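Local coordinates for acylneuraminate lyase (Mycoplasma synoviae, PDB 4N4P), which is a TIM-barrel protein of the dihydrodipicolinate synthetase family, assembled from four chains, at residues A27-V32 against M66-E71; F11-T16 against G49-F54; E93-A98 against S129-I134. All blocks are in the same frame, centred on the assembly; numbering follows the deposited sequence.

The three contacts lie in the first half of one TIM barrel, within a single chain of a four-chain assembly. Contact 2 is the innermost, about 6 Å from the centre of the chain to its own centre. It joins the loops that follow the neighbouring strands 9-12 and 44-47. Contacts 1 and 3 belong to the outer layer and pair helix 26-39 with 59-73, and helix 88-100 with helix 118-131 and the chain after it. Their centres are about 20 Å apart, yet Met66 packs on Leu94 and Ala98. The segments of contacts 1 and 2 alternate along the chain, and the two meet through Met14. Contact 3 follows both. The set runs from the barrel interior to its outer helical layer.

Contact 1 (A27-V32 against M66-E71); sequences AGVKEV and MKLVAE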
loop_
_atom_site.group_PDB
_atom_site.type_symbol
_atom_site.label_atom_id
_atom_site.label_comp_id
_atom_site.label_asym_id
_atom_site.label_seq_id
_atom_site.Cartn_x
_atom_site.Cartn_y
_atom_site.Cartn_z
ATOM N N ALA A 27 -37.570 21.365 2.582
ATOM C CA ALA A 27 -38.742 20.514 2.359
ATOM C C ALA A 27 -38.325 19.126 1.903
ATOM O O ALA A 27 -39.000 18.130 2.199
ATOM C CB ALA A 27 -39.700 21.149 1.317
ATOM N N GLY A 28 -37.230 19.068 1.146
ATOM C CA GLY A 28 -36.705 17.779 0.685
ATOM C C GLY A 28 -36.217 16.875 1.813
ATOM O O GLY A 28 -36.350 15.648 1.733
ATOM N N VAL A 29 -35.633 17.469 2.858
ATOM C CA VAL A 29 -35.176 16.666 4.007
ATOM C C VAL A 29 -36.367 15.881 4.572
ATOM O O VAL A 29 -36.290 14.668 4.809
ATOM C CB VAL A 29 -34.510 17.540 5.097
ATOM C CG1 VAL A 29 -34.230 16.709 6.354
ATOM C CG2 VAL A 29 -33.232 18.183 4.561
ATOM N N LYS A 30 -37.509 16.556 4.731
ATOM C CA LYS A 30 -38.676 15.883 5.281
ATOM C C LYS A 30 -39.195 14.783 4.357
ATOM O O LYS A 30 -39.573 13.702 4.828
ATOM C CB LYS A 30 -39.798 16.873 5.629
ATOM C CG LYS A 30 -39.347 18.137 6.396
ATOM C CD LYS A 30 -39.459 17.937 7.906
ATOM C CE LYS A 30 -39.321 19.216 8.690
ATOM N NZ LYS A 30 -40.568 19.680 9.406
ATOM N N GLU A 31 -39.191 15.030 3.045
ATOM C CA GLU A 31 -39.666 14.002 2.107
ATOM C C GLU A 31 -38.739 12.784 2.102
ATOM O O GLU A 31 -39.206 11.663 2.005
ATOM C CB GLU A 31 -39.785 14.537 0.680
ATOM C CG GLU A 31 -40.881 15.594 0.493
ATOM C CD GLU A 31 -41.165 15.867 -0.975
ATOM O OE1 GLU A 31 -41.002 14.950 -1.827
ATOM O OE2 GLU A 31 -41.570 17.011 -1.280
ATOM N N VAL A 32 -37.435 13.007 2.167
ATOM C CA VAL A 32 -36.502 11.875 2.220
ATOM C C VAL A 32 -36.745 11.054 3.489
ATOM O O VAL A 32 -36.744 9.837 3.441
ATOM C CB VAL A 32 -35.041 12.343 2.141
ATOM C CG1 VAL A 32 -34.064 11.251 2.607
ATOM C CG2 VAL A 32 -34.737 12.808 0.701
ATOM N N MET A 66 -30.547 18.539 11.254
ATOM C CA MET A 66 -30.827 17.772 12.474
ATOM C C MET A 66 -32.241 18.060 12.985
ATOM O O MET A 66 -32.965 17.141 13.420
ATOM C CB MET A 66 -29.805 18.091 13.540
ATOM C CG MET A 66 -28.408 17.554 13.224
ATOM S SD MET A 66 -27.114 18.119 14.312
ATOM C CE MET A 66 -27.517 17.260 15.846
ATOM N N LYS A 67 -32.627 19.340 12.954
ATOM C CA LYS A 67 -33.979 19.733 13.388
ATOM C C LYS A 67 -35.047 19.161 12.486
ATOM O O LYS A 67 -36.033 18.593 12.962
ATOM C CB LYS A 67 -34.112 21.266 13.444
ATOM C CG LYS A 67 -33.264 21.858 14.494
ATOM C CD LYS A 67 -32.951 23.319 14.231
ATOM C CE LYS A 67 -32.234 23.914 15.413
ATOM N NZ LYS A 67 -33.053 23.743 16.660
ATOM N N LEU A 68 -34.843 19.288 11.179
ATOM C CA LEU A 68 -35.835 18.874 10.204
ATOM C C LEU A 68 -36.043 17.373 10.237
ATOM O O LEU A 68 -37.171 16.903 10.084
ATOM C CB LEU A 68 -35.432 19.307 8.797
ATOM C CG LEU A 68 -35.395 20.800 8.465
ATOM C CD1 LEU A 68 -34.690 20.997 7.119
ATOM C CD2 LEU A 68 -36.789 21.445 8.466
ATOM N N VAL A 69 -34.961 16.628 10.453
ATOM C CA VAL A 69 -35.069 15.172 10.511
ATOM C C VAL A 69 -35.848 14.725 11.748
ATOM O O VAL A 69 -36.751 13.867 11.666
ATOM C CB VAL A 69 -33.675 14.484 10.472
ATOM C CG1 VAL A 69 -33.780 13.017 10.862
ATOM C CG2 VAL A 69 -33.072 14.610 9.060
ATOM N N ALA A 70 -35.500 15.310 12.890
ATOM C CA ALA A 70 -36.165 14.952 14.143
ATOM C C ALA A 70 -37.657 15.276 14.069
ATOM O O ALA A 70 -38.485 14.473 14.507
ATOM C CB ALA A 70 -35.523 15.642 15.301
ATOM N N GLU A 71 -37.986 16.429 13.484
ATOM C CA GLU A 71 -39.380 16.815 13.203
ATOM C C GLU A 71 -40.124 15.841 12.313
ATOM O O GLU A 71 -41.179 15.322 12.693
ATOM C CB GLU A 71 -39.437 18.236 12.615
ATOM C CG GLU A 71 -39.012 19.285 13.632
ATOM C CD GLU A 71 -39.001 20.704 13.075
ATOM O OE1 GLU A 71 -39.364 20.906 11.886
ATOM O OE2 GLU A 71 -38.621 21.614 13.847
#
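Val29 of helix 26-39 faces helix 59-73 and sets its CG1 methyl between Leu68 and Val69. CG1 stands anti to the backbone N (chi1 172°), which directs it at the other helix. Val29 CG1 touches Val69 CG2 at 3.6 Å and Leu68 CB at 3.8 Å. In both pairs the side chains cross at about a right angle. Leu68 returns the contact from its own side, with Leu68 CD1 lying 4.0 Å from Val29 CB. The two branches of Leu68 divide the work. CD1 rests on the valine, while CD2 turns to Lys30.

Lys30 reaches across the gap over Leu68. Two kinks, at chi2 and chi4, carry the Lys30 chain across the leucine. Lys30 CE is packed tightly on Leu68 CD2 at 3.4 Å, and Lys30 CD passes 3.3 Å from Leu68 O. The ammonium group then meets the carboxylate of Glu71 in a salt bridge, with Lys30 NZ 3.0 Å from Glu71 OE1. The bond uses the anti lone pair of OE1, the one turned away from the other oxygen. The Glu71 chain runs straight from CG and comes at the lysine obliquely. The charged pair lies on the solvent side, and the valines are buried on the inner side, next to Met14. Val69 also packs on Ile47 of strand 44-47, so the apolar layer continues inward.

The short helix segments approach to 8.8 Å between axes, with an angle of 40° between their directions. Lys30 and Val69 are the nearest residues by CA. The salt bridge is local to this pair. Adjacent outer helices of like direction, packed on the strands, are characteristic of the helical layer of a TIM barrel.

Contact 2 (F11-T16 against G49-F54); sequences FPAMVT and GSTGEF
Thr16 OG1 donates a hydrogen bond to Gly52 O at 2.7 Å. The C=O...donor angle is 118°, and the donor is tilted 17° from the carbonyl plane. OG1 lies anti to the carbonyl carbon of its own residue (chi1 -53°), and this turns it toward the glycine.

Two waters add further links. Water 1 donates to Met14 O and accepts from Gly49 N. Water 2 accepts from Thr16 N at 2.8 Å and donates to Thr51 O and to Glu53 OE2. That carboxylate oxygen also forms a salt bridge with Lys258, which in turn donates to Thr16 O. Ser50 OG bonds Tyr113 OH and Ser50 O bonds Tyr114 OH, both tyrosines of the second subunit.

These loops leave the C-terminal ends of strands 9-12 and 44-47, the end of a TIM barrel where active sites lie.

The remaining contacts are van der Waals. Gly52 comes close to 11-16, with Gly52 CA 3.3 Å from Met14 O. Thr51 CG2 sits 3.3 Å from Ala13 O, and Thr51 CB faces Ala13 CB at 3.8 Å. Val15 crosses Thr51 obliquely, with Val15 CG1 4.1 Å from Thr51 CG2.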
loop_
_atom_site.group_PDB
_atom_site.type_symbol
_atom_site.label_atom_id
_atom_site.label_comp_id
_atom_site.label_asym_id
_atom_site.label_seq_id
_atom_site.Cartn_x
_atom_site.Cartn_y
_atom_site.Cartn_z
ATOM N N PHE A 11 -30.049 1.034 8.841
ATOM C CA PHE A 11 -29.929 2.488 8.999
ATOM C C PHE A 11 -29.309 3.081 7.723
ATOM O O PHE A 11 -28.088 3.175 7.640
ATOM C CB PHE A 11 -28.991 2.800 10.159
ATOM C CG PHE A 11 -29.581 2.525 11.520
ATOM C CD1 PHE A 11 -29.916 1.233 11.902
ATOM C CD2 PHE A 11 -29.806 3.565 12.400
ATOM C CE1 PHE A 11 -30.475 0.976 13.158
ATOM C CE2 PHE A 11 -30.341 3.330 13.683
ATOM C CZ PHE A 11 -30.701 2.053 14.045
ATOM N N PRO A 12 -30.131 3.519 6.759
ATOM C CA PRO A 12 -29.567 4.245 5.620
ATOM C C PRO A 12 -28.776 5.461 6.102
ATOM O O PRO A 12 -29.188 6.178 7.051
ATOM C CB PRO A 12 -30.810 4.720 4.838
ATOM C CG PRO A 12 -31.955 4.654 5.874
ATOM C CD PRO A 12 -31.608 3.464 6.700
ATOM N N ALA A 13 -27.634 5.676 5.469
ATOM C CA ALA A 13 -26.876 6.908 5.651
ATOM C C ALA A 13 -27.513 7.957 4.744
ATOM O O ALA A 13 -27.259 8.014 3.531
ATOM C CB ALA A 13 -25.408 6.692 5.311
ATOM N N MET A 14 -28.385 8.749 5.340
ATOM C CA MET A 14 -29.302 9.609 4.595
ATOM C C MET A 14 -28.580 10.627 3.732
ATOM O O MET A 14 -27.654 11.248 4.190
ATOM C CB MET A 14 -30.193 10.378 5.571
ATOM C CG MET A 14 -31.430 10.956 4.877
ATOM S SD MET A 14 -32.363 11.979 6.008
ATOM C CE MET A 14 -31.454 13.508 5.951
ATOM N N VAL A 15 -29.038 10.775 2.493
ATOM C CA VAL A 15 -28.582 11.857 1.623
ATOM C C VAL A 15 -29.159 13.186 2.127
ATOM O O VAL A 15 -30.241 13.216 2.721
ATOM C CB VAL A 15 -28.968 11.600 0.144
ATOM C CG1 VAL A 15 -28.248 10.346 -0.352
ATOM C CG2 VAL A 15 -30.506 11.451 -0.030
ATOM N N THR A 16 -28.443 14.270 1.872
ATOM C CA THR A 16 -28.936 15.615 2.209
ATOM C C THR A 16 -29.427 16.366 0.950
ATOM O O THR A 16 -28.626 16.707 0.098
ATOM C CB THR A 16 -27.852 16.445 2.977
ATOM O OG1 THR A 16 -27.379 15.693 4.106
ATOM C CG2 THR A 16 -28.455 17.772 3.481
ATOM N N GLY A 49 -23.652 12.119 7.640
ATOM C CA GLY A 49 -22.391 11.404 7.533
ATOM C C GLY A 49 -21.838 11.719 6.144
ATOM O O GLY A 49 -22.331 12.634 5.478
ATOM N N SER A 50 -20.812 10.970 5.721
ATOM C CA SER A 50 -20.221 11.161 4.375
ATOM C C SER A 50 -21.280 11.161 3.268
ATOM O O SER A 50 -21.231 11.985 2.353
ATOM C CB SER A 50 -19.188 10.063 4.092
ATOM O OG SER A 50 -18.189 10.128 5.089
ATOM N N THR A 51 -22.229 10.234 3.348
ATOM C CA THR A 51 -23.257 10.093 2.321
ATOM C C THR A 51 -24.209 11.270 2.347
ATOM O O THR A 51 -24.850 11.579 1.345
ATOM C CB THR A 51 -24.060 8.774 2.489
ATOM O OG1 THR A 51 -23.125 7.692 2.639
ATOM C CG2 THR A 51 -24.915 8.532 1.259
ATOM N N GLY A 52 -24.277 11.927 3.503
ATOM C CA GLY A 52 -25.058 13.167 3.673
ATOM C C GLY A 52 -24.294 14.436 3.303
ATOM O O GLY A 52 -24.752 15.534 3.584
ATOM N N GLU A 53 -23.138 14.272 2.648
ATOM C CA GLU A 53 -22.317 15.387 2.200
ATOM C C GLU A 53 -21.971 16.361 3.327
ATOM O O GLU A 53 -21.961 17.581 3.119
ATOM C CB GLU A 53 -23.014 16.109 1.024
ATOM C CG GLU A 53 -23.061 15.205 -0.221
ATOM C CD GLU A 53 -23.958 15.758 -1.328
ATOM O OE1 GLU A 53 -23.538 16.705 -2.004
ATOM O OE2 GLU A 53 -25.061 15.226 -1.538
ATOM N N PHE A 54 -21.683 15.827 4.517
ATOM C CA PHE A 54 -21.599 16.689 5.696
ATOM C C PHE A 54 -20.510 17.734 5.569
ATOM O O PHE A 54 -20.680 18.830 6.068
ATOM C CB PHE A 54 -21.432 15.912 7.014
ATOM C CG PHE A 54 -20.067 15.373 7.236
ATOM C CD1 PHE A 54 -19.251 15.925 8.225
ATOM C CD2 PHE A 54 -19.600 14.296 6.483
ATOM C CE1 PHE A 54 -17.987 15.438 8.442
ATOM C CE2 PHE A 54 -18.330 13.794 6.681
ATOM C CZ PHE A 54 -17.515 14.369 7.672
HETATM O O HOH W 1 -25.808 10.454 6.361
HETATM O O HOH W 2 -26.120 13.785 0.381
#

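Contact 3 (E93-A98 against S129-I134); sequences ELAKLA and SKAADI
Residues 93-98 form a continuous piece of helix 88-100, while 129-134 runs from helix 118-131 into extended chain. The segments come nearest at Lys96 and Ala132, whose CA atoms are 5.3 Å apart. Ala132 is extended, and the chain heads from there toward strand 136-139.

Small side chains permit this close approach. Ala95 CB meets Ala131 CB at 4.2 Å. Ala132 CB lies over the helix backbone, 3.7 Å from Ala95 O.

Lys96, on the exposed side, reaches over to Ala131. Its chain is extended until chi4 (-71°), where it bends toward the backbone of the other segment. Lys96 NZ donates to Ala131 O at 2.8 Å. The bond lies in the carbonyl plane on a lone pair, with a C=O...donor angle of 126°. Lys96 CG passes Ala131 O at 3.3 Å.

Deeper in, Ile134 CD1 is 3.8 Å from Ala98 CB. Ile106 of strand 105-108 touches Ala95, Ala98 and Ile134 and closes the inner side. An outer helix packed against the next helix and its turn into a following strand is typical of the repeated beta-alpha units of a TIM barrel.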
loop_
_atom_site.group_PDB
_atom_site.type_symbol
_atom_site.label_atom_id
_atom_site.label_comp_id
_atom_site.label_asym_id
_atom_site.label_seq_id
_atom_site.Cartn_x
_atom_site.Cartn_y
_atom_site.Cartn_z
ATOM N N GLU A 93 -21.453 21.728 20.181
ATOM C CA GLU A 93 -22.789 22.314 20.029
ATOM C C GLU A 93 -23.745 21.354 19.317
ATOM O O GLU A 93 -24.938 21.250 19.682
ATOM C CB GLU A 93 -22.730 23.648 19.272
ATOM C CG GLU A 93 -22.040 24.772 20.043
ATOM C CD GLU A 93 -22.760 25.105 21.354
ATOM O OE1 GLU A 93 -23.990 25.321 21.309
ATOM O OE2 GLU A 93 -22.104 25.133 22.425
ATOM N N LEU A 94 -23.237 20.660 18.292
ATOM C CA LEU A 94 -24.052 19.664 17.605
ATOM C C LEU A 94 -24.420 18.486 18.527
ATOM O O LEU A 94 -25.539 18.006 18.480
ATOM C CB LEU A 94 -23.337 19.164 16.338
ATOM C CG LEU A 94 -23.145 20.204 15.237
ATOM C CD1 LEU A 94 -22.533 19.525 13.989
ATOM C CD2 LEU A 94 -24.459 20.876 14.850
ATOM N N ALA A 95 -23.483 18.031 19.361
ATOM C CA ALA A 95 -23.778 16.975 20.361
ATOM C C ALA A 95 -24.882 17.425 21.307
ATOM O O ALA A 95 -25.804 16.662 21.612
ATOM C CB ALA A 95 -22.517 16.575 21.148
ATOM N N LYS A 96 -24.808 18.678 21.755
ATOM C CA LYS A 96 -25.866 19.235 22.619
ATOM C C LYS A 96 -27.194 19.336 21.912
ATOM O O LYS A 96 -28.244 19.034 22.500
ATOM C CB LYS A 96 -25.464 20.629 23.152
ATOM C CG LYS A 96 -24.312 20.596 24.105
ATOM C CD LYS A 96 -23.921 22.019 24.548
ATOM C CE LYS A 96 -22.507 22.095 25.132
ATOM N NZ LYS A 96 -22.346 21.460 26.481
ATOM N N LEU A 97 -27.171 19.756 20.643
ATOM C CA LEU A 97 -28.397 19.817 19.853
ATOM C C LEU A 97 -29.010 18.430 19.635
ATOM O O LEU A 97 -30.225 18.283 19.741
ATOM C CB LEU A 97 -28.165 20.504 18.490
ATOM C CG LEU A 97 -29.399 20.706 17.604
ATOM C CD1 LEU A 97 -30.485 21.550 18.285
ATOM C CD2 LEU A 97 -29.027 21.313 16.234
ATOM N N ALA A 98 -28.177 17.438 19.299
ATOM C CA ALA A 98 -28.645 16.068 19.125
ATOM C C ALA A 98 -29.393 15.601 20.377
ATOM O O ALA A 98 -30.426 14.959 20.292
ATOM C CB ALA A 98 -27.472 15.126 18.836
ATOM N N SER A 129 -17.311 14.075 24.342
ATOM C CA SER A 129 -18.060 13.372 25.399
ATOM C C SER A 129 -18.518 14.287 26.534
ATOM O O SER A 129 -19.562 14.066 27.119
ATOM C CB SER A 129 -17.203 12.254 25.986
ATOM O OG SER A 129 -16.188 12.781 26.831
ATOM N N LYS A 130 -17.729 15.306 26.847
ATOM C CA LYS A 130 -18.091 16.231 27.928
ATOM C C LYS A 130 -19.285 17.111 27.583
ATOM O O LYS A 130 -19.926 17.666 28.476
ATOM C CB LYS A 130 -16.899 17.103 28.289
ATOM C CG LYS A 130 -16.068 16.598 29.453
ATOM C CD LYS A 130 -15.023 15.612 29.043
ATOM C CE LYS A 130 -13.808 15.698 29.968
ATOM N NZ LYS A 130 -12.807 14.656 29.574
ATOM N N ALA A 131 -19.590 17.247 26.289
ATOM C CA ALA A 131 -20.602 18.202 25.825
ATOM C C ALA A 131 -22.041 17.841 26.189
ATOM O O ALA A 131 -22.863 18.729 26.436
ATOM C CB ALA A 131 -20.485 18.407 24.301
ATOM N N ALA A 132 -22.361 16.551 26.184
ATOM C CA ALA A 132 -23.739 16.103 26.381
ATOM C C ALA A 132 -23.739 14.631 26.696
ATOM O O ALA A 132 -22.857 13.888 26.257
ATOM C CB ALA A 132 -24.590 16.352 25.130
ATOM N N ASP A 133 -24.737 14.229 27.471
ATOM C CA ASP A 133 -24.935 12.837 27.821
ATOM C C ASP A 133 -25.846 12.184 26.797
ATOM O O ASP A 133 -27.079 12.204 26.894
ATOM C CB ASP A 133 -25.471 12.729 29.252
ATOM C CG ASP A 133 -24.406 13.086 30.293
ATOM O OD1 ASP A 133 -23.182 13.090 29.975
ATOM O OD2 ASP A 133 -24.799 13.373 31.447
ATOM N N ILE A 134 -25.203 11.637 25.774
ATOM C CA ILE A 134 -25.885 11.002 24.664
ATOM C C ILE A 134 -24.904 9.932 24.161
ATOM O O ILE A 134 -23.698 10.142 24.166
ATOM C CB ILE A 134 -26.303 12.035 23.562
ATOM C CG1 ILE A 134 -27.070 11.336 22.419
ATOM C CG2 ILE A 134 -25.061 12.825 23.069
ATOM C CD1 ILE A 134 -27.735 12.304 21.378
#